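Local coordinates for protein beta-glucoside phosphorylase BglX (Unidentified, PDB 5VQE) that probably cleaves beta-glucosides by phosphorolysis, as a glycoside hydrolase family 3 phosphorylase with a sugar pocket that binds 2-deoxy-2-fluoroglucose, at residues T160-Y165 / F476-N481; S112-A117 / S554-F559. All coordinates share one frame; numbering follows the deposited sequence.

Contact 1 (T160-Y165 / F476-N481)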
ATOM      1  N   THR A 160      -8.740   0.520   0.481  1.00 15.53           N
ATOM      2  CA  THR A 160      -8.253   1.320  -0.635  1.00 15.63           C
ATOM      3  C   THR A 160      -7.934   2.724  -0.127  1.00 12.21           C
ATOM      4  O   THR A 160      -6.876   2.936   0.472  1.00 15.70           O
ATOM      5  CB  THR A 160      -9.285   1.328  -1.762  1.00 17.41           C
ATOM      6  OG1 THR A 160     -10.590   1.596  -1.227  1.00 17.26           O
ATOM      7  CG2 THR A 160      -9.302  -0.037  -2.460  1.00 16.21           C
ATOM      8  N   ASN A 161      -8.842   3.676  -0.319  1.00 13.04           N
ATOM      9  CA  ASN A 161      -8.787   4.967   0.388  1.00 13.43           C
ATOM     10  C   ASN A 161      -7.454   5.641   0.066  1.00 14.36           C
ATOM     11  O   ASN A 161      -7.074   5.705  -1.116  1.00 14.95           O
ATOM     12  CB  ASN A 161      -9.044   4.699   1.866  1.00 13.65           C
ATOM     13  CG  ASN A 161      -9.487   5.936   2.614  1.00 20.46           C
ATOM     14  OD1 ASN A 161      -8.696   6.581   3.315  1.00 16.68           O
ATOM     15  ND2 ASN A 161     -10.762   6.280   2.468  1.00 15.53           N
ATOM     16  N   VAL A 162      -6.702   6.121   1.058  1.00 14.46           N
ATOM     17  CA  VAL A 162      -5.491   6.882   0.779  1.00 14.84           C
ATOM     18  C   VAL A 162      -4.370   6.039   0.197  1.00 12.93           C
ATOM     19  O   VAL A 162      -3.354   6.601  -0.211  1.00 13.32           O
ATOM     20  CB  VAL A 162      -4.960   7.592   2.044  1.00 13.45           C
ATOM     21  CG1 VAL A 162      -5.960   8.625   2.529  1.00 18.48           C
ATOM     22  CG2 VAL A 162      -4.619   6.600   3.143  1.00 15.25           C
ATOM     23  N   ARG A 163      -4.510   4.712   0.151  1.00 12.33           N
ATOM     24  CA  ARG A 163      -3.497   3.888  -0.498  1.00 11.33           C
ATOM     25  C   ARG A 163      -3.546   4.004  -2.014  1.00 11.93           C
ATOM     26  O   ARG A 163      -2.613   3.542  -2.686  1.00 11.36           O
ATOM     27  CB  ARG A 163      -3.658   2.421  -0.090  1.00 12.35           C
ATOM     28  CG  ARG A 163      -3.427   2.151   1.399  1.00 15.45           C
ATOM     29  CD  ARG A 163      -3.745   0.705   1.735  1.00 14.12           C
ATOM     30  NE  ARG A 163      -2.695  -0.219   1.321  1.00 16.34           N
ATOM     31  CZ  ARG A 163      -2.885  -1.515   1.092  1.00 18.30           C
ATOM     32  NH1 ARG A 163      -4.097  -2.049   1.221  1.00 17.19           N
ATOM     33  NH2 ARG A 163      -1.868  -2.276   0.719  1.00 16.76           N
ATOM     34  N   THR A 164      -4.601   4.596  -2.562  1.00 10.08           N
ATOM     35  CA  THR A 164      -4.764   4.776  -3.995  1.00 11.16           C
ATOM     36  C   THR A 164      -4.395   6.198  -4.398  1.00 12.64           C
ATOM     37  O   THR A 164      -4.252   7.099  -3.568  1.00 12.28           O
ATOM     38  CB  THR A 164      -6.208   4.495  -4.436  1.00 12.58           C
ATOM     39  OG1 THR A 164      -7.044   5.603  -4.080  1.00 14.40           O
ATOM     40  CG2 THR A 164      -6.759   3.224  -3.810  1.00 12.63           C
ATOM     41  N   TYR A 165      -4.259   6.390  -5.708  1.00 11.35           N
ATOM     42  CA  TYR A 165      -4.143   7.707  -6.307  1.00 10.39           C
ATOM     43  C   TYR A 165      -5.509   8.316  -6.609  1.00 16.21           C
ATOM     44  O   TYR A 165      -5.619   9.200  -7.468  1.00 13.51           O
ATOM     45  CB  TYR A 165      -3.292   7.638  -7.582  1.00 10.58           C
ATOM     46  CG  TYR A 165      -1.870   7.209  -7.321  1.00 13.27           C
ATOM     47  CD1 TYR A 165      -1.021   7.988  -6.546  1.00 11.67           C
ATOM     48  CD2 TYR A 165      -1.375   6.020  -7.838  1.00 13.28           C
ATOM     49  CE1 TYR A 165       0.278   7.595  -6.291  1.00 12.91           C
ATOM     50  CE2 TYR A 165      -0.071   5.622  -7.588  1.00 14.94           C
ATOM     51  CZ  TYR A 165       0.744   6.411  -6.813  1.00 14.78           C
ATOM     52  OH  TYR A 165       2.033   6.014  -6.557  1.00 16.74           O
ATOM     53  N   PHE A 476      -7.850   8.447  10.852  1.00 16.25           N
ATOM     54  CA  PHE A 476      -8.397   7.094  10.745  1.00 19.78           C
ATOM     55  C   PHE A 476      -7.683   6.395   9.595  1.00 20.41           C
ATOM     56  O   PHE A 476      -8.022   6.586   8.423  1.00 17.72           O
ATOM     57  CB  PHE A 476      -9.912   7.135  10.584  1.00 20.74           C
ATOM     58  CG  PHE A 476     -10.614   7.427  11.877  1.00 19.82           C
ATOM     59  CD1 PHE A 476     -11.139   6.399  12.643  1.00 20.42           C
ATOM     60  CD2 PHE A 476     -10.676   8.723  12.366  1.00 21.74           C
ATOM     61  CE1 PHE A 476     -11.757   6.667  13.861  1.00 23.04           C
ATOM     62  CE2 PHE A 476     -11.289   8.995  13.585  1.00 18.05           C
ATOM     63  CZ  PHE A 476     -11.825   7.963  14.330  1.00 20.55           C
ATOM     64  N   LYS A 477      -6.685   5.595   9.954  1.00 18.83           N
ATOM     65  CA  LYS A 477      -5.724   5.058   9.007  1.00 25.11           C
ATOM     66  C   LYS A 477      -6.159   3.681   8.536  1.00 29.69           C
ATOM     67  O   LYS A 477      -6.888   2.964   9.230  1.00 27.08           O
ATOM     68  CB  LYS A 477      -4.335   4.970   9.641  1.00 29.32           C
ATOM     69  CG  LYS A 477      -4.218   3.920  10.740  1.00 34.65           C
ATOM     70  N   VAL A 478      -5.701   3.321   7.337  1.00 28.65           N
ATOM     71  CA  VAL A 478      -5.915   1.976   6.825  1.00 38.41           C
ATOM     72  C   VAL A 478      -5.082   0.988   7.628  1.00 40.43           C
ATOM     73  O   VAL A 478      -3.933   1.267   8.001  1.00 36.51           O
ATOM     74  CB  VAL A 478      -5.553   1.899   5.332  1.00 36.21           C
ATOM     75  CG1 VAL A 478      -5.682   0.464   4.845  1.00 35.13           C
ATOM     76  CG2 VAL A 478      -6.432   2.830   4.504  1.00 30.22           C
ATOM     77  N   SER A 479      -5.650  -0.187   7.878  1.00 39.40           N
ATOM     78  CA  SER A 479      -4.900  -1.262   8.515  1.00 52.02           C
ATOM     79  C   SER A 479      -5.625  -2.578   8.278  1.00 55.34           C
ATOM     80  O   SER A 479      -6.851  -2.651   8.423  1.00 52.69           O
ATOM     81  CB  SER A 479      -4.724  -1.003  10.016  1.00 50.41           C
ATOM     82  OG  SER A 479      -3.684  -1.804  10.544  1.00 51.71           O
ATOM     83  N   SER A 480      -4.861  -3.609   7.913  1.00 56.53           N
ATOM     84  CA  SER A 480      -5.405  -4.938   7.662  1.00 54.99           C
ATOM     85  C   SER A 480      -6.400  -5.345   8.743  1.00 59.41           C
ATOM     86  O   SER A 480      -6.160  -5.149   9.937  1.00 60.83           O
ATOM     87  CB  SER A 480      -4.264  -5.960   7.605  1.00 51.50           C
ATOM     88  OG  SER A 480      -3.331  -5.644   6.585  1.00 52.80           O
ATOM     89  N   ASN A 481      -7.525  -5.915   8.304  1.00 54.25           N
ATOM     90  CA  ASN A 481      -8.524  -6.560   9.158  1.00 57.68           C
ATOM     91  C   ASN A 481      -9.416  -5.571   9.897  1.00 53.91           C
ATOM     92  O   ASN A 481     -10.031  -5.931  10.907  1.00 47.11           O
ATOM     93  CB  ASN A 481      -7.871  -7.512  10.168  1.00 54.32           C
ATOM     94  CG  ASN A 481      -7.084  -8.624   9.494  1.00 50.51           C
ATOM     95  OD1 ASN A 481      -7.661  -9.574   8.965  1.00 48.07           O
ATOM     96  ND2 ASN A 481      -5.763  -8.509   9.509  1.00 54.64           N
TER
HETATM   97  O   HOH W   1      -7.432   6.602   5.803  1.00 19.72           O
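N161 and V478 mark the closest backbone approach, their CA atoms 7.7 Å apart, between two segments with little regular structure that meet through side chains and one water. On the 160-165 side the chain makes a tight turn: N161 has a positive phi (59°), a short 3-10 turn follows at 162-163, and N161 O receives both N and OG1 of T164. V478 carries the contact. With CG1 anti to the backbone N (chi1 176°), its two methyls face different neighbours. CG1 lies 3.7 Å from CD of R163, the two side chains crossing at about a right angle, while CG2 sits 4.1 Å from T160 O, close to CB of N161 and more loosely against CG2 of V162. One water supplies the polar link, donating to N161 OD1 at 2.8 Å and to F476 O at 2.7 Å; ND2 of N161 is hydrogen-bonded to OD1 of N513. R163 is bent at chi3 and leads to a guanidinium fixed by a salt bridge from NE to E94 and by I159 O at NH1, with NH2 bound to O3 of the fluoroglucose. The contact joins a loop of the TIM-barrel domain, lining the sugar pocket, to the loop after strand 469-475 of the second domain, consistent with the interdomain active site of family 3 enzymes.

Contact 2 (S112-A117 / S554-F559)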
ATOM      1  N   SER A 112       1.102   9.492   1.804  1.00 14.26           N
ATOM      2  CA  SER A 112       0.230   8.488   1.218  1.00 13.67           C
ATOM      3  C   SER A 112       0.162   8.714  -0.291  1.00 12.37           C
ATOM      4  O   SER A 112       0.397   9.827  -0.772  1.00 10.90           O
ATOM      5  CB  SER A 112      -1.172   8.562   1.824  1.00 11.63           C
ATOM      6  OG  SER A 112      -1.806   9.793   1.486  1.00 13.09           O
ATOM      7  N   PRO A 113      -0.156   7.671  -1.064  1.00 10.53           N
ATOM      8  CA  PRO A 113      -0.338   7.883  -2.510  1.00 11.93           C
ATOM      9  C   PRO A 113      -1.405   8.912  -2.837  1.00 12.79           C
ATOM     10  O   PRO A 113      -1.257   9.672  -3.806  1.00 12.72           O
ATOM     11  CB  PRO A 113      -0.710   6.484  -3.015  1.00 11.81           C
ATOM     12  CG  PRO A 113      -0.025   5.563  -2.060  1.00 13.47           C
ATOM     13  CD  PRO A 113      -0.120   6.240  -0.718  1.00 13.63           C
ATOM     14  N   MET A 114      -2.484   8.968  -2.054  1.00 10.62           N
ATOM     15  CA  MET A 114      -3.539   9.917  -2.376  1.00 12.44           C
ATOM     16  C   MET A 114      -3.069  11.344  -2.151  1.00 12.24           C
ATOM     17  O   MET A 114      -3.424  12.243  -2.920  1.00 11.43           O
ATOM     18  CB  MET A 114      -4.798   9.633  -1.559  1.00 10.89           C
ATOM     19  CG  MET A 114      -5.941  10.540  -1.959  1.00 11.80           C
ATOM     20  SD  MET A 114      -7.465  10.214  -1.090  1.00 14.30           S
ATOM     21  CE  MET A 114      -8.004   8.720  -1.940  1.00 13.09           C
ATOM     22  N   GLY A 115      -2.256  11.568  -1.117  1.00 12.94           N
ATOM     23  CA  GLY A 115      -1.656  12.881  -0.938  1.00 16.54           C
ATOM     24  C   GLY A 115      -0.814  13.281  -2.133  1.00 12.59           C
ATOM     25  O   GLY A 115      -0.890  14.412  -2.614  1.00 13.15           O
ATOM     26  N   VAL A 116       0.005  12.355  -2.625  1.00 13.91           N
ATOM     27  CA  VAL A 116       0.726  12.571  -3.874  1.00 12.88           C
ATOM     28  C   VAL A 116      -0.237  12.909  -5.004  1.00 13.87           C
ATOM     29  O   VAL A 116       0.022  13.806  -5.816  1.00 14.12           O
ATOM     30  CB  VAL A 116       1.562  11.325  -4.203  1.00 12.82           C
ATOM     31  CG1 VAL A 116       2.107  11.390  -5.639  1.00 14.57           C
ATOM     32  CG2 VAL A 116       2.686  11.186  -3.187  1.00 14.99           C
ATOM     33  N   ALA A 117      -1.350  12.174  -5.098  1.00 13.25           N
ATOM     34  CA  ALA A 117      -2.304  12.417  -6.175  1.00 13.63           C
ATOM     35  C   ALA A 117      -2.916  13.807  -6.073  1.00 13.03           C
ATOM     36  O   ALA A 117      -3.213  14.435  -7.097  1.00 15.81           O
ATOM     37  CB  ALA A 117      -3.410  11.366  -6.151  1.00 12.78           C
ATOM     38  N   SER A 554      -8.573  17.890  -4.815  1.00 17.85           N
ATOM     39  CA  SER A 554      -9.126  16.604  -4.419  1.00 16.54           C
ATOM     40  C   SER A 554      -9.004  15.592  -5.562  1.00 16.42           C
ATOM     41  O   SER A 554      -9.533  15.843  -6.652  1.00 15.46           O
ATOM     42  CB  SER A 554     -10.589  16.777  -4.025  1.00 16.80           C
ATOM     43  OG  SER A 554     -10.699  17.564  -2.860  1.00 17.20           O
ATOM     44  N   PRO A 555      -8.324  14.461  -5.363  1.00 13.61           N
ATOM     45  CA  PRO A 555      -8.268  13.411  -6.396  1.00 14.18           C
ATOM     46  C   PRO A 555      -9.422  12.424  -6.333  1.00 15.46           C
ATOM     47  O   PRO A 555      -9.372  11.383  -6.998  1.00 15.53           O
ATOM     48  CB  PRO A 555      -6.946  12.708  -6.064  1.00 14.67           C
ATOM     49  CG  PRO A 555      -6.886  12.770  -4.570  1.00 13.78           C
ATOM     50  CD  PRO A 555      -7.550  14.079  -4.167  1.00 14.42           C
ATOM     51  N   VAL A 556     -10.438  12.785  -5.552  1.00 15.48           N
ATOM     52  CA  VAL A 556     -11.581  11.959  -5.212  1.00 15.93           C
ATOM     53  C   VAL A 556     -12.715  12.942  -4.924  1.00 19.01           C
ATOM     54  O   VAL A 556     -12.476  14.134  -4.733  1.00 16.17           O
ATOM     55  CB  VAL A 556     -11.192  11.085  -3.995  1.00 19.86           C
ATOM     56  CG1 VAL A 556     -12.136  11.249  -2.856  1.00 27.84           C
ATOM     57  CG2 VAL A 556     -10.977   9.640  -4.402  1.00 19.10           C
ATOM     58  N   ASP A 557     -13.958  12.455  -4.924  1.00 17.70           N
ATOM     59  CA  ASP A 557     -15.077  13.302  -4.506  1.00 16.71           C
ATOM     60  C   ASP A 557     -15.193  13.255  -2.989  1.00 20.23           C
ATOM     61  O   ASP A 557     -15.692  12.263  -2.446  1.00 19.19           O
ATOM     62  CB  ASP A 557     -16.400  12.853  -5.131  1.00 19.34           C
ATOM     63  CG  ASP A 557     -17.588  13.679  -4.646  1.00 28.76           C
ATOM     64  OD1 ASP A 557     -17.378  14.803  -4.132  1.00 24.24           O
ATOM     65  OD2 ASP A 557     -18.738  13.198  -4.767  1.00 32.17           O
ATOM     66  N   PRO A 558     -14.759  14.295  -2.266  1.00 19.43           N
ATOM     67  CA  PRO A 558     -14.773  14.209  -0.796  1.00 19.68           C
ATOM     68  C   PRO A 558     -16.164  14.203  -0.207  1.00 20.11           C
ATOM     69  O   PRO A 558     -16.323  13.825   0.963  1.00 21.01           O
ATOM     70  CB  PRO A 558     -13.982  15.450  -0.359  1.00 18.63           C
ATOM     71  CG  PRO A 558     -14.112  16.400  -1.486  1.00 17.06           C
ATOM     72  CD  PRO A 558     -14.240  15.588  -2.739  1.00 19.01           C
ATOM     73  N   PHE A 559     -17.177  14.593  -0.976  1.00 22.90           N
ATOM     74  CA  PHE A 559     -18.537  14.621  -0.460  1.00 25.23           C
ATOM     75  C   PHE A 559     -19.232  13.272  -0.559  1.00 30.32           C
ATOM     76  O   PHE A 559     -20.241  13.061   0.123  1.00 35.10           O
ATOM     77  CB  PHE A 559     -19.320  15.707  -1.197  1.00 26.51           C
ATOM     78  CG  PHE A 559     -18.700  17.067  -1.060  1.00 25.13           C
ATOM     79  CD1 PHE A 559     -18.957  17.848   0.053  1.00 28.46           C
ATOM     80  CD2 PHE A 559     -17.823  17.543  -2.017  1.00 23.21           C
ATOM     81  CE1 PHE A 559     -18.374  19.090   0.194  1.00 27.26           C
ATOM     82  CE2 PHE A 559     -17.236  18.785  -1.882  1.00 31.18           C
ATOM     83  CZ  PHE A 559     -17.513  19.560  -0.774  1.00 26.09           C
TER
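V556 meets M114 with a side chain turned away from any staggered position: at chi1 125° its CG1 nearly eclipses its own carbonyl carbon, a conformation that probably costs some torsional energy. In this setting CG2 comes 4.0 Å from CE of M114, the two side chains crossing at about a right angle. M114 reaches that far because its chain runs extended through chi1 and chi2 before bending at chi3 (-76°), which turns the terminal methyl about the CG-SD bond, toward V556. Nearer the helix the same side chain is met by P555, whose CG rests 3.6 Å from CG of M114, again crosswise, and also lies 3.9 Å from M114 O. The proline ring continues along the helix to A117, one turn on, where its CB stands 3.8 Å from the CB of the alanine. P555 therefore spans M114 and A117, and the short alanine side chain is consistent with the close backbones, CA atoms of A117 and P555 being 6.1 Å apart.

Each segment ties up polar groups of its own. S112 is the N-cap of helix 113-119: its OG accepts from G115 N at 3.2 Å with an N-H...O angle of 159°, and is also bonded to Y530 O. Farther along the other segment D557 forms an Asx turn, OD1 accepting from F559 N at 3.2 Å from above the carboxylate plane. Where the two segments touch, the side-chain contacts are apolar, with M114 O a polar atom beside the proline ring. Cohesion between them probably comes from dispersion and the exclusion of water, while a backbone bond of P555 to S167 adds a directional hold from outside.

Overall arrangement
The two contacts lie with centres 12 Å apart, contact 1 nested along the chain inside the longer loop closed by contact 2. Their first segments, 112-117 and 160-165, both belong to the TIM-barrel domain and touch directly: V162 O probably accepts a hydrogen bond from M114 N at 3.1 Å, and CE of M114 packs against N161 O. The second segments come from later in the chain, 476-481 following strand 469-475 of the six-stranded mixed sheet and 554-559 near the modelled C-terminus. Both contacts thus join barrel-domain segments to later parts of the chain, contact 1 at the sugar pocket and contact 2 on helix 113-119.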